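PDB 3E96: dihydrodipicolinate synthase, which probably condenses pyruvate with aspartate semialdehyde to 4-hydroxy-tetrahydrodipicolinate, as dihydrodipicolinate synthases do. Local coordinates for residues B[30-33]-B[34-37]; B[175-178]-B[179-183]; B[237-240]-B[241-244]; B[255-258]-B[259-262]; B[294-297]-B[298-301]. One frame throughout, in Å; residues are numbered along the deposited sequence.

Contact 1: residues B[30-33]-B[34-37]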
loop_
_atom_site.group_PDB
_atom_site.type_symbol
_atom_site.label_atom_id
_atom_site.label_comp_id
_atom_site.label_asym_id
_atom_site.label_seq_id
_atom_site.Cartn_x
_atom_site.Cartn_y
_atom_site.Cartn_z
ATOM N N ILE B 30 -16.426 -11.765 -8.299
ATOM C CA ILE B 30 -16.148 -11.253 -9.633
ATOM C C ILE B 30 -17.154 -11.813 -10.642
ATOM O O ILE B 30 -17.431 -13.015 -10.654
ATOM C CB ILE B 30 -14.724 -11.652 -10.088
ATOM C CG1 ILE B 30 -13.690 -11.095 -9.099
ATOM C CG2 ILE B 30 -14.454 -11.128 -11.488
ATOM C CD1 ILE B 30 -12.273 -11.553 -9.375
ATOM N N ASP B 31 -17.720 -10.937 -11.466
ATOM C CA ASP B 31 -18.651 -11.381 -12.495
ATOM C C ASP B 31 -17.829 -11.383 -13.772
ATOM O O ASP B 31 -17.617 -10.336 -14.387
ATOM C CB ASP B 31 -19.827 -10.418 -12.649
ATOM C CG ASP B 31 -20.878 -10.944 -13.611
ATOM O OD1 ASP B 31 -20.497 -11.444 -14.690
ATOM O OD2 ASP B 31 -22.083 -10.851 -13.291
ATOM N N TRP B 32 -17.358 -12.562 -14.161
ATOM C CA TRP B 32 -16.529 -12.689 -15.346
ATOM C C TRP B 32 -17.266 -12.376 -16.640
ATOM O O TRP B 32 -16.643 -12.006 -17.634
ATOM C CB TRP B 32 -15.916 -14.087 -15.401
ATOM C CG TRP B 32 -14.963 -14.348 -14.271
ATOM C CD1 TRP B 32 -15.085 -15.299 -13.298
ATOM C CD2 TRP B 32 -13.737 -13.652 -14.002
ATOM N NE1 TRP B 32 -14.009 -15.242 -12.440
ATOM C CE2 TRP B 32 -13.168 -14.239 -12.848
ATOM C CE3 TRP B 32 -13.065 -12.588 -14.623
ATOM C CZ2 TRP B 32 -11.954 -13.801 -12.302
ATOM C CZ3 TRP B 32 -11.855 -12.152 -14.078
ATOM C CH2 TRP B 32 -11.316 -12.759 -12.930
ATOM N N HIS B 33 -18.587 -12.532 -16.639
ATOM C CA HIS B 33 -19.356 -12.215 -17.833
ATOM C C HIS B 33 -19.251 -10.709 -18.036
ATOM O O HIS B 33 -19.029 -10.229 -19.151
ATOM C CB HIS B 33 -20.825 -12.613 -17.662
ATOM C CG HIS B 33 -21.673 -12.300 -18.855
ATOM N ND1 HIS B 33 -21.417 -12.822 -20.106
ATOM C CD2 HIS B 33 -22.765 -11.510 -18.993
ATOM C CE1 HIS B 33 -22.314 -12.366 -20.962
ATOM N NE2 HIS B 33 -23.143 -11.568 -20.313
ATOM N N HIS B 34 -19.408 -9.960 -16.949
ATOM C CA HIS B 34 -19.311 -8.510 -17.031
ATOM C C HIS B 34 -17.882 -8.112 -17.385
ATOM O O HIS B 34 -17.660 -7.126 -18.086
ATOM C CB HIS B 34 -19.734 -7.873 -15.705
ATOM C CG HIS B 34 -21.202 -7.989 -15.427
ATOM N ND1 HIS B 34 -21.777 -7.540 -14.258
ATOM C CD2 HIS B 34 -22.216 -8.479 -16.181
ATOM C CE1 HIS B 34 -23.083 -7.745 -14.304
ATOM N NE2 HIS B 34 -23.375 -8.313 -15.460
ATOM N N TYR B 35 -16.912 -8.886 -16.907
ATOM C CA TYR B 35 -15.515 -8.588 -17.209
ATOM C C TYR B 35 -15.287 -8.730 -18.712
ATOM O O TYR B 35 -14.631 -7.894 -19.335
ATOM C CB TYR B 35 -14.576 -9.537 -16.456
ATOM C CG TYR B 35 -13.118 -9.167 -16.618
ATOM C CD1 TYR B 35 -12.630 -7.953 -16.124
ATOM C CD2 TYR B 35 -12.236 -10.004 -17.300
ATOM C CE1 TYR B 35 -11.300 -7.581 -16.309
ATOM C CE2 TYR B 35 -10.902 -9.643 -17.495
ATOM C CZ TYR B 35 -10.442 -8.427 -16.997
ATOM O OH TYR B 35 -9.136 -8.053 -17.204
ATOM N N LYS B 36 -15.836 -9.791 -19.297
ATOM C CA LYS B 36 -15.690 -10.015 -20.731
ATOM C C LYS B 36 -16.277 -8.841 -21.507
ATOM O O LYS B 36 -15.706 -8.398 -22.506
ATOM C CB LYS B 36 -16.389 -11.316 -21.141
ATOM C CG LYS B 36 -16.439 -11.546 -22.644
ATOM C CD LYS B 36 -17.007 -12.925 -22.964
ATOM C CE LYS B 36 -17.662 -12.948 -24.338
ATOM N NZ LYS B 36 -16.748 -12.496 -25.413
ATOM N N GLU B 37 -17.422 -8.346 -21.049
ATOM C CA GLU B 37 -18.079 -7.213 -21.694
ATOM C C GLU B 37 -17.181 -5.982 -21.656
ATOM O O GLU B 37 -17.130 -5.205 -22.611
ATOM C CB GLU B 37 -19.396 -6.887 -20.988
ATOM C CG GLU B 37 -20.529 -7.849 -21.289
ATOM C CD GLU B 37 -21.734 -7.619 -20.397
ATOM O OE1 GLU B 37 -22.028 -6.445 -20.083
ATOM O OE2 GLU B 37 -22.394 -8.612 -20.017
#

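Contact 2: residues B[175-178]-B[179-183]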
loop_
_atom_site.group_PDB
_atom_site.type_symbol
_atom_site.label_atom_id
_atom_site.label_comp_id
_atom_site.label_asym_id
_atom_site.label_seq_id
_atom_site.Cartn_x
_atom_site.Cartn_y
_atom_site.Cartn_z
ATOM N N ARG B 175 10.322 17.483 -13.592
ATOM C CA ARG B 175 10.985 16.221 -13.267
ATOM C C ARG B 175 10.850 15.233 -14.414
ATOM O O ARG B 175 11.825 14.598 -14.820
ATOM C CB ARG B 175 10.385 15.580 -12.012
ATOM C CG ARG B 175 10.955 16.079 -10.706
ATOM C CD ARG B 175 10.368 15.300 -9.528
ATOM N NE ARG B 175 10.849 13.918 -9.445
ATOM C CZ ARG B 175 10.689 13.145 -8.372
ATOM N NH1 ARG B 175 10.056 13.620 -7.305
ATOM N NH2 ARG B 175 11.185 11.914 -8.345
ATOM N N PHE B 176 9.633 15.092 -14.930
ATOM C CA PHE B 176 9.387 14.166 -16.023
ATOM C C PHE B 176 10.196 14.541 -17.265
ATOM O O PHE B 176 10.860 13.692 -17.861
ATOM C CB PHE B 176 7.889 14.121 -16.364
ATOM C CG PHE B 176 7.570 13.260 -17.556
ATOM C CD1 PHE B 176 7.804 11.889 -17.525
ATOM C CD2 PHE B 176 7.102 13.833 -18.733
ATOM C CE1 PHE B 176 7.583 11.103 -18.654
ATOM C CE2 PHE B 176 6.878 13.058 -19.867
ATOM C CZ PHE B 176 7.121 11.689 -19.829
ATOM N N ALA B 177 10.159 15.814 -17.648
ATOM C CA ALA B 177 10.898 16.257 -18.829
ATOM C C ALA B 177 12.396 15.977 -18.705
ATOM O O ALA B 177 13.053 15.620 -19.689
ATOM C CB ALA B 177 10.664 17.746 -19.070
ATOM N N LYS B 178 12.932 16.131 -17.500
ATOM C CA LYS B 178 14.352 15.901 -17.276
ATOM C C LYS B 178 14.739 14.421 -17.299
ATOM O O LYS B 178 15.751 14.055 -17.899
ATOM C CB LYS B 178 14.793 16.522 -15.947
ATOM C CG LYS B 178 16.285 16.394 -15.661
ATOM C CD LYS B 178 17.134 17.037 -16.757
ATOM C CE LYS B 178 18.621 16.772 -16.536
ATOM N NZ LYS B 178 19.461 17.389 -17.607
ATOM N N VAL B 179 13.950 13.561 -16.664
ATOM C CA VAL B 179 14.310 12.148 -16.658
ATOM C C VAL B 179 14.232 11.555 -18.066
ATOM O O VAL B 179 15.046 10.710 -18.431
ATOM C CB VAL B 179 13.442 11.319 -15.665
ATOM C CG1 VAL B 179 12.010 11.184 -16.176
ATOM C CG2 VAL B 179 14.086 9.946 -15.456
ATOM N N VAL B 180 13.266 12.006 -18.860
ATOM C CA VAL B 180 13.142 11.526 -20.234
ATOM C C VAL B 180 14.431 11.864 -20.987
ATOM O O VAL B 180 14.916 11.083 -21.805
ATOM C CB VAL B 180 11.960 12.212 -20.964
ATOM C CG1 VAL B 180 12.076 12.008 -22.476
ATOM C CG2 VAL B 180 10.643 11.637 -20.460
ATOM N N ARG B 181 14.984 13.032 -20.691
ATOM C CA ARG B 181 16.197 13.489 -21.354
ATOM C C ARG B 181 17.490 13.077 -20.651
ATOM O O ARG B 181 18.579 13.482 -21.060
ATOM C CB ARG B 181 16.117 15.008 -21.526
ATOM C CG ARG B 181 14.952 15.409 -22.428
ATOM C CD ARG B 181 14.650 16.899 -22.441
ATOM N NE ARG B 181 13.669 17.196 -23.481
ATOM C CZ ARG B 181 12.392 16.824 -23.444
ATOM N NH1 ARG B 181 11.919 16.144 -22.404
ATOM N NH2 ARG B 181 11.594 17.101 -24.467
ATOM N N SER B 182 17.373 12.257 -19.611
ATOM C CA SER B 182 18.543 11.795 -18.863
ATOM C C SER B 182 18.903 10.354 -19.206
ATOM O O SER B 182 19.902 9.822 -18.720
ATOM C CB SER B 182 18.291 11.906 -17.356
ATOM O OG SER B 182 18.069 13.252 -16.970
ATOM N N ILE B 183 18.082 9.724 -20.036
ATOM C CA ILE B 183 18.316 8.344 -20.437
ATOM C C ILE B 183 18.565 8.307 -21.944
ATOM O O ILE B 183 17.757 8.802 -22.727
ATOM C CB ILE B 183 17.097 7.468 -20.064
ATOM C CG1 ILE B 183 16.938 7.456 -18.538
ATOM C CG2 ILE B 183 17.264 6.061 -20.623
ATOM C CD1 ILE B 183 15.667 6.802 -18.032
#

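Contact 3: residues B[237-240]-B[241-244]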
loop_
_atom_site.group_PDB
_atom_site.type_symbol
_atom_site.label_atom_id
_atom_site.label_comp_id
_atom_site.label_asym_id
_atom_site.label_seq_id
_atom_site.Cartn_x
_atom_site.Cartn_y
_atom_site.Cartn_z
ATOM N N ALA B 237 -7.724 20.716 -31.108
ATOM C CA ALA B 237 -8.501 19.513 -30.813
ATOM C C ALA B 237 -8.113 18.937 -29.452
ATOM O O ALA B 237 -8.972 18.519 -28.676
ATOM C CB ALA B 237 -8.283 18.464 -31.901
ATOM N N VAL B 238 -6.815 18.914 -29.170
ATOM C CA VAL B 238 -6.325 18.390 -27.899
ATOM C C VAL B 238 -6.985 19.102 -26.725
ATOM O O VAL B 238 -7.541 18.463 -25.833
ATOM C CB VAL B 238 -4.789 18.561 -27.780
ATOM C CG1 VAL B 238 -4.332 18.280 -26.346
ATOM C CG2 VAL B 238 -4.093 17.618 -28.745
ATOM N N TRP B 239 -6.929 20.428 -26.731
ATOM C CA TRP B 239 -7.506 21.208 -25.644
ATOM C C TRP B 239 -9.017 21.080 -25.551
ATOM O O TRP B 239 -9.582 21.114 -24.458
ATOM C CB TRP B 239 -7.094 22.676 -25.781
ATOM C CG TRP B 239 -5.615 22.856 -25.632
ATOM C CD1 TRP B 239 -4.753 23.371 -26.555
ATOM C CD2 TRP B 239 -4.816 22.476 -24.502
ATOM N NE1 TRP B 239 -3.466 23.333 -26.074
ATOM C CE2 TRP B 239 -3.475 22.789 -24.816
ATOM C CE3 TRP B 239 -5.103 21.902 -23.257
ATOM C CZ2 TRP B 239 -2.419 22.545 -23.929
ATOM C CZ3 TRP B 239 -4.053 21.659 -22.373
ATOM C CH2 TRP B 239 -2.729 21.981 -22.715
ATOM N N ARG B 240 -9.674 20.925 -26.694
ATOM C CA ARG B 240 -11.122 20.776 -26.701
ATOM C C ARG B 240 -11.498 19.464 -26.019
ATOM O O ARG B 240 -12.373 19.432 -25.155
ATOM C CB ARG B 240 -11.644 20.782 -28.138
ATOM C CG ARG B 240 -13.156 20.636 -28.258
ATOM C CD ARG B 240 -13.505 19.466 -29.159
ATOM N NE ARG B 240 -12.824 19.557 -30.448
ATOM C CZ ARG B 240 -12.568 18.513 -31.228
ATOM N NH1 ARG B 240 -12.934 17.297 -30.846
ATOM N NH2 ARG B 240 -11.941 18.682 -32.386
ATOM N N ILE B 241 -10.832 18.384 -26.418
ATOM C CA ILE B 241 -11.089 17.067 -25.844
ATOM C C ILE B 241 -10.701 17.074 -24.365
ATOM O O ILE B 241 -11.409 16.520 -23.521
ATOM C CB ILE B 241 -10.274 15.980 -26.578
ATOM C CG1 ILE B 241 -10.589 16.021 -28.075
ATOM C CG2 ILE B 241 -10.601 14.607 -26.011
ATOM C CD1 ILE B 241 -9.666 15.157 -28.924
ATOM N N TRP B 242 -9.573 17.703 -24.060
ATOM C CA TRP B 242 -9.096 17.796 -22.683
ATOM C C TRP B 242 -10.135 18.467 -21.777
ATOM O O TRP B 242 -10.514 17.913 -20.743
ATOM C CB TRP B 242 -7.783 18.581 -22.639
ATOM C CG TRP B 242 -7.231 18.763 -21.261
ATOM C CD1 TRP B 242 -6.610 17.819 -20.490
ATOM C CD2 TRP B 242 -7.248 19.968 -20.486
ATOM N NE1 TRP B 242 -6.234 18.367 -19.281
ATOM C CE2 TRP B 242 -6.616 19.685 -19.254
ATOM C CE3 TRP B 242 -7.737 21.261 -20.714
ATOM C CZ2 TRP B 242 -6.460 20.649 -18.253
ATOM C CZ3 TRP B 242 -7.581 22.220 -19.718
ATOM C CH2 TRP B 242 -6.947 21.906 -18.502
ATOM N N GLU B 243 -10.598 19.656 -22.159
ATOM C CA GLU B 243 -11.590 20.369 -21.352
ATOM C C GLU B 243 -12.845 19.527 -21.163
ATOM O O GLU B 243 -13.494 19.584 -20.120
ATOM C CB GLU B 243 -11.984 21.693 -22.010
ATOM C CG GLU B 243 -10.894 22.743 -22.028
ATOM C CD GLU B 243 -11.429 24.111 -22.392
ATOM O OE1 GLU B 243 -12.153 24.704 -21.567
ATOM O OE2 GLU B 243 -11.133 24.586 -23.502
ATOM N N ASP B 244 -13.171 18.745 -22.185
ATOM C CA ASP B 244 -14.346 17.878 -22.173
ATOM C C ASP B 244 -14.225 16.742 -21.155
ATOM O O ASP B 244 -15.208 16.360 -20.523
ATOM C CB ASP B 244 -14.549 17.289 -23.578
ATOM C CG ASP B 244 -15.845 16.512 -23.715
ATOM O OD1 ASP B 244 -16.923 17.110 -23.523
ATOM O OD2 ASP B 244 -15.787 15.302 -24.025
#

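Contact 4: residues B[255-258]-B[259-262]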
loop_
_atom_site.group_PDB
_atom_site.type_symbol
_atom_site.label_atom_id
_atom_site.label_comp_id
_atom_site.label_asym_id
_atom_site.label_seq_id
_atom_site.Cartn_x
_atom_site.Cartn_y
_atom_site.Cartn_z
ATOM N N TYR B 255 -11.486 12.982 -2.757
ATOM C CA TYR B 255 -11.091 12.243 -1.558
ATOM C C TYR B 255 -9.742 11.565 -1.752
ATOM O O TYR B 255 -9.588 10.380 -1.464
ATOM C CB TYR B 255 -12.151 11.187 -1.208
ATOM C CG TYR B 255 -13.574 11.675 -1.365
ATOM C CD1 TYR B 255 -14.032 12.796 -0.672
ATOM C CD2 TYR B 255 -14.450 11.043 -2.246
ATOM C CE1 TYR B 255 -15.329 13.278 -0.860
ATOM C CE2 TYR B 255 -15.746 11.518 -2.441
ATOM C CZ TYR B 255 -16.177 12.634 -1.750
ATOM O OH TYR B 255 -17.447 13.117 -1.966
ATOM N N ASN B 256 -8.766 12.320 -2.246
ATOM C CA ASN B 256 -7.432 11.777 -2.465
ATOM C C ASN B 256 -7.487 10.520 -3.337
ATOM O O ASN B 256 -6.836 9.518 -3.036
ATOM C CB ASN B 256 -6.775 11.441 -1.117
ATOM C CG ASN B 256 -5.288 11.163 -1.244
ATOM O OD1 ASN B 256 -4.682 10.538 -0.369
ATOM N ND2 ASN B 256 -4.689 11.632 -2.330
ATOM N N GLN B 257 -8.280 10.581 -4.407
ATOM C CA GLN B 257 -8.430 9.474 -5.351
ATOM C C GLN B 257 -9.329 8.340 -4.865
ATOM O O GLN B 257 -9.441 7.314 -5.530
ATOM C CB GLN B 257 -7.058 8.900 -5.725
ATOM C CG GLN B 257 -6.176 9.854 -6.514
ATOM C CD GLN B 257 -6.396 9.746 -8.007
ATOM O OE1 GLN B 257 -7.512 9.937 -8.507
ATOM N NE2 GLN B 257 -5.329 9.432 -8.736
ATOM N N GLY B 258 -9.970 8.515 -3.716
ATOM C CA GLY B 258 -10.850 7.466 -3.226
ATOM C C GLY B 258 -11.972 7.166 -4.210
ATOM O O GLY B 258 -12.465 6.041 -4.276
ATOM N N ASN B 259 -12.367 8.178 -4.979
ATOM C CA ASN B 259 -13.443 8.059 -5.969
ATOM C C ASN B 259 -12.994 7.488 -7.315
ATOM O O ASN B 259 -13.823 7.246 -8.193
ATOM C CB ASN B 259 -14.048 9.442 -6.235
ATOM C CG ASN B 259 -15.322 9.692 -5.458
ATOM O OD1 ASN B 259 -15.641 8.975 -4.514
ATOM N ND2 ASN B 259 -16.057 10.730 -5.852
ATOM N N ASN B 260 -11.692 7.265 -7.467
ATOM C CA ASN B 260 -11.128 6.806 -8.734
ATOM C C ASN B 260 -11.860 5.721 -9.525
ATOM O O ASN B 260 -12.088 5.876 -10.729
ATOM C CB ASN B 260 -9.671 6.387 -8.527
ATOM C CG ASN B 260 -8.954 6.135 -9.837
ATOM O OD1 ASN B 260 -9.208 5.141 -10.517
ATOM N ND2 ASN B 260 -8.060 7.042 -10.201
ATOM N N VAL B 261 -12.223 4.628 -8.866
ATOM C CA VAL B 261 -12.910 3.536 -9.554
ATOM C C VAL B 261 -14.419 3.558 -9.357
ATOM O O VAL B 261 -15.177 3.296 -10.295
ATOM C CB VAL B 261 -12.370 2.161 -9.087
ATOM C CG1 VAL B 261 -13.175 1.025 -9.738
ATOM C CG2 VAL B 261 -10.892 2.032 -9.447
ATOM N N VAL B 262 -14.863 3.874 -8.146
ATOM C CA VAL B 262 -16.295 3.886 -7.884
ATOM C C VAL B 262 -17.044 4.854 -8.809
ATOM O O VAL B 262 -18.166 4.564 -9.219
ATOM C CB VAL B 262 -16.598 4.187 -6.392
ATOM C CG1 VAL B 262 -16.094 5.564 -6.010
ATOM C CG2 VAL B 262 -18.097 4.043 -6.133
HETATM O O HOH W 1 -12.674 3.961 -6.039
#

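Contact 5: residues B[294-297]-B[298-301]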
loop_
_atom_site.group_PDB
_atom_site.type_symbol
_atom_site.label_atom_id
_atom_site.label_comp_id
_atom_site.label_asym_id
_atom_site.label_seq_id
_atom_site.Cartn_x
_atom_site.Cartn_y
_atom_site.Cartn_z
ATOM N N THR B 294 -24.291 12.207 -12.532
ATOM C CA THR B 294 -25.450 12.376 -13.400
ATOM C C THR B 294 -25.306 13.646 -14.230
ATOM O O THR B 294 -25.448 13.617 -15.454
ATOM C CB THR B 294 -26.747 12.458 -12.565
ATOM O OG1 THR B 294 -26.957 11.209 -11.900
ATOM C CG2 THR B 294 -27.950 12.771 -13.456
ATOM N N GLU B 295 -25.002 14.759 -13.567
ATOM C CA GLU B 295 -24.852 16.034 -14.258
ATOM C C GLU B 295 -23.713 15.993 -15.269
ATOM O O GLU B 295 -23.763 16.665 -16.298
ATOM C CB GLU B 295 -24.608 17.160 -13.248
ATOM C CG GLU B 295 -25.613 17.176 -12.106
ATOM C CD GLU B 295 -25.428 18.355 -11.168
ATOM O OE1 GLU B 295 -24.268 18.750 -10.920
ATOM O OE2 GLU B 295 -26.446 18.877 -10.667
ATOM N N LEU B 296 -22.686 15.201 -14.980
ATOM C CA LEU B 296 -21.546 15.092 -15.883
ATOM C C LEU B 296 -21.937 14.313 -17.141
ATOM O O LEU B 296 -21.596 14.703 -18.262
ATOM C CB LEU B 296 -20.385 14.394 -15.171
ATOM C CG LEU B 296 -18.979 14.593 -15.736
ATOM C CD1 LEU B 296 -18.598 16.062 -15.662
ATOM C CD2 LEU B 296 -17.993 13.766 -14.931
ATOM N N LEU B 297 -22.652 13.210 -16.951
ATOM C CA LEU B 297 -23.091 12.391 -18.074
ATOM C C LEU B 297 -24.105 13.171 -18.900
ATOM O O LEU B 297 -24.170 13.033 -20.122
ATOM C CB LEU B 297 -23.710 11.083 -17.573
ATOM C CG LEU B 297 -22.736 10.109 -16.904
ATOM C CD1 LEU B 297 -23.481 8.867 -16.453
ATOM C CD2 LEU B 297 -21.619 9.744 -17.875
ATOM N N SER B 298 -24.892 13.997 -18.220
ATOM C CA SER B 298 -25.887 14.819 -18.890
ATOM C C SER B 298 -25.167 15.837 -19.777
ATOM O O SER B 298 -25.556 16.057 -20.923
ATOM C CB SER B 298 -26.752 15.540 -17.853
ATOM O OG SER B 298 -27.766 16.312 -18.473
ATOM N N SER B 299 -24.105 16.444 -19.253
ATOM C CA SER B 299 -23.355 17.431 -20.022
ATOM C C SER B 299 -22.685 16.781 -21.227
ATOM O O SER B 299 -22.509 17.423 -22.265
ATOM C CB SER B 299 -22.302 18.123 -19.147
ATOM O OG SER B 299 -21.192 17.273 -18.907
ATOM N N TRP B 300 -22.304 15.513 -21.090
ATOM C CA TRP B 300 -21.677 14.786 -22.193
ATOM C C TRP B 300 -22.754 14.338 -23.176
ATOM O O TRP B 300 -22.456 13.711 -24.191
ATOM C CB TRP B 300 -20.937 13.542 -21.690
ATOM C CG TRP B 300 -19.523 13.778 -21.262
ATOM C CD1 TRP B 300 -18.722 14.825 -21.610
ATOM C CD2 TRP B 300 -18.714 12.898 -20.474
ATOM N NE1 TRP B 300 -17.459 14.651 -21.090
ATOM C CE2 TRP B 300 -17.427 13.475 -20.390
ATOM C CE3 TRP B 300 -18.950 11.675 -19.835
ATOM C CZ2 TRP B 300 -16.377 12.868 -19.691
ATOM C CZ3 TRP B 300 -17.905 11.070 -19.139
ATOM C CH2 TRP B 300 -16.635 11.671 -19.075
ATOM N N LYS B 301 -24.003 14.654 -22.849
ATOM C CA LYS B 301 -25.141 14.285 -23.679
ATOM C C LYS B 301 -25.204 12.776 -23.896
ATOM O O LYS B 301 -25.391 12.299 -25.018
ATOM C CB LYS B 301 -25.070 15.035 -25.012
ATOM C CG LYS B 301 -25.132 16.548 -24.819
ATOM C CD LYS B 301 -25.362 17.308 -26.116
ATOM C CE LYS B 301 -25.570 18.791 -25.830
ATOM N NZ LYS B 301 -25.913 19.567 -27.056
#

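Contact 1: residues B[30-33]-B[34-37]
The carboxylate of Asp31 meets His34 twice, at the backbone amide and over the imidazole. Its CB lies 3.8 Å from ND1 of His34, and CG of Asp31 comes to 3.5 Å from CG of that ring. The chain then forks. OD1 of Asp31 takes the amide hydrogen of His34 N at 2.9 Å, from above the carboxylate plane, in a fairly straight bond. OD2 lies over the centre of the His34 ring, 3.4 Å from CE1, with carboxylate and imidazole stacked almost flat, 5° apart. The anti setting of CG relative to the Asp31 nitrogen (chi1 -174°) swings the carboxylate forward over the first turn. An alanine at His34 would keep the amide bond but would probably leave OD2 of Asp31 without the ring beneath it and freer to turn. On another side of the turn the edge of Trp32 faces the Tyr35 ring in an offset edge-to-face pair, planes at 85°, CE3 of Trp32 3.8 Å from CD2 of Tyr35. Tyr35 OH bonds to Thr74 and Trp32 makes a cation-pi contact with Arg73, both on helix 64-78. Asp31 is thus a classic N-cap, opening helix 32-43 of the first beta-alpha-beta unit of the TIM barrel.

Contact 2: residues B[175-178]-B[179-183]
Ala177 O is the acceptor on which the side chain of Arg181 folds back. NH1 of Arg181 donates to Ala177 O at 3.0 Å, with the oxygen at the guanidinium edge and close to its plane, and the backbone N of Arg181 adds a weak bond to the same carbonyl at 3.4 Å. NH1 has a second acceptor in Ala206 O, at the end of helix 200-206. One residue on, Ser182 OG donates to Lys178 O at 2.6 Å, arriving from above the carbonyl plane, while Ser182 N is satisfied by Val179 O. With OG on the backbone-N side of Ser182 (chi1 -62°), the hydroxyl is turned back onto the last helical turn. A valine in place of Ser182 would probably leave Lys178 O without its hydroxyl donor. Farther back, Arg175 O and Phe176 O take the amides of Val179 and Val180. The Arg175 guanidinium is satisfied by a salt bridge from NE to Asp151 and by Pro147 O and Ile149 O. Val180 CG2 sits over one face of the buried Phe176 ring, 3.8 Å from its centroid, a CH-pi contact. The whole is a helix C-terminus, closing helix 173-180 in the beta-alpha-beta unit that leads to strand 190-193 of the barrel.

Contact 3: residues B[237-240]-B[241-244]
Trp239 and Trp242 stand nearly perpendicular, planes at 89°, in an edge-to-face (T-shaped) pair between residues three apart on the helix. Trp239 supplies the edge: its CE3 comes to 3.7 Å from CE3 of Trp242, and its CZ3 lies over one face of the Trp242 ring, displaced toward the rim. The six-membered rings have centroids 5.4 Å apart. Different first torsions make this possible. In Trp239 CG lies on the backbone-N side (chi1 -64°), whereas in Trp242 it is anti to that nitrogen (chi1 178°), and the two indoles converge although they start from different points of the turn. Phe202 meets both rings, and Trp242 NE1 is held by Lys198 O, which helps fix the rotation of the second indole.

Round the helix from this pair, Ile241 runs back along the preceding turn. Its CG1 is 3.0 Å from Ala237 O, while CD1 of Ile241 also approaches that oxygen, at 3.4 Å. NH1 of Arg240 passes 3.8 Å from CG1 of Ile241, the two chains crossing at an angle. Regular bonds hold the backbone, among them Ile241 N to Ala237 O and Glu243 N to Trp239 O. The end of the Asp244 side chain leads away to a salt bridge with Lys222 of helix 220-231. The arrangement is an i to i+3 aromatic pair on an alpha-helix, here on helix 235-252, which follows the eight-stranded barrel and packs against helices 200-206 and 220-231.

Contact 4: residues B[255-258]-B[259-262]
Two successive beta turns make this a local contact within the loop between helices 235-252 and 262-270, beyond the last strand of the TIM barrel. It is largely buried and lies near the predicted active site: Asn260 is about 4 Å from Thr56, a predicted pyruvate-binding residue, between side chains. Tyr119 of the second subunit packs on Gln257, Asn260 and Val261, placing the loop at the subunit interface as well.

The first turn, type I', runs from Tyr255 to Gly258 and is closed by Gly258 N to Tyr255 O at 2.9 Å. The second, type I, spans Gln257 to Asn260, with Asn260 N donating to Gln257 O at 3.0 Å from well above the carbonyl plane. The side chains of Gln257 and Asn260 run side by side, amide planes 67° apart, and Asn260 ND2 gives Gln257 OE1 a weak but straight bond at 3.4 Å. Asn260 OD1 bonds in turn to Arg252, which helps set the amide.

The ring of Tyr255 stands at 87° to the amide of Asn259, whose OD1 meets the ring edge 3.3 Å from CE2 of Tyr255. Asp289 accepts from both Tyr255 OH and Asn259 ND2. A water links Gly258 O to Val261 N, donating to the carbonyl oxygen at 2.7 Å and accepting from the amide nitrogen at 2.9 Å.

Contact 5: residues B[294-297]-B[298-301]
The indole of Trp300 meets Leu297 through the benzo side, CE3 lying 3.8 Å from CD2 of Leu297, with the methyl reaching the ring at a slant. Leu296 O also approaches the ring obliquely, 3.8 Å from CG of Trp300. From helix 235-252, Phe248 meets the indole with planes at about 45°, Lys222 of helix 220-231 makes a cation-pi contact with it, and NE1 donates to Asp244 O, which helps fix how the ring is turned. CG of Trp300 sits on the backbone-N side (chi1 -87°), directing the indole back beside the last turn.

Leu296 O is gripped twice, by Ser299 OG at 2.7 Å and by Trp300 N at 3.0 Å, both arriving from the same face of the carbonyl plane. The hydroxyl gets there because OG of Ser299 lies between the backbone N and carbonyl carbon (chi1 75°). Ser298 N to Thr294 O and Ser299 N to Glu295 O continue the helical pattern, and the chain then turns into positive phi at Lys301, a Schellman motif. The Ser299 hydroxyl thus gives Leu296 O a second donor beside the helical amide, and Lys301 N serves Ser298 O as helix 287-299 ends, while the indole packs against Leu297.

How the contacts relate
All five contacts are local, and they follow one another along a single TIM-barrel chain with a helical C-terminal extension. Contacts 1 and 2 lie on barrel helices on opposite sides of the chain's centre, their centres 39 Å apart. Contacts 3 and 5 belong to the helices after the barrel and touch directly: Asp244 O and Trp300 NE1 are 2.9 Å apart, a probable hydrogen bond. Contact 4, about 10 Å from contact 5 between nearest atoms, lies nearest the predicted catalytic centre, with Gln257 about 7 Å from Tyr143 between side chains. Also between side chains, Phe176 of contact 2 is about 9 Å from Lys167, the predicted Schiff-base lysine, and Tyr35 of contact 1 about 10 Å from Thr56, predicted to bind pyruvate.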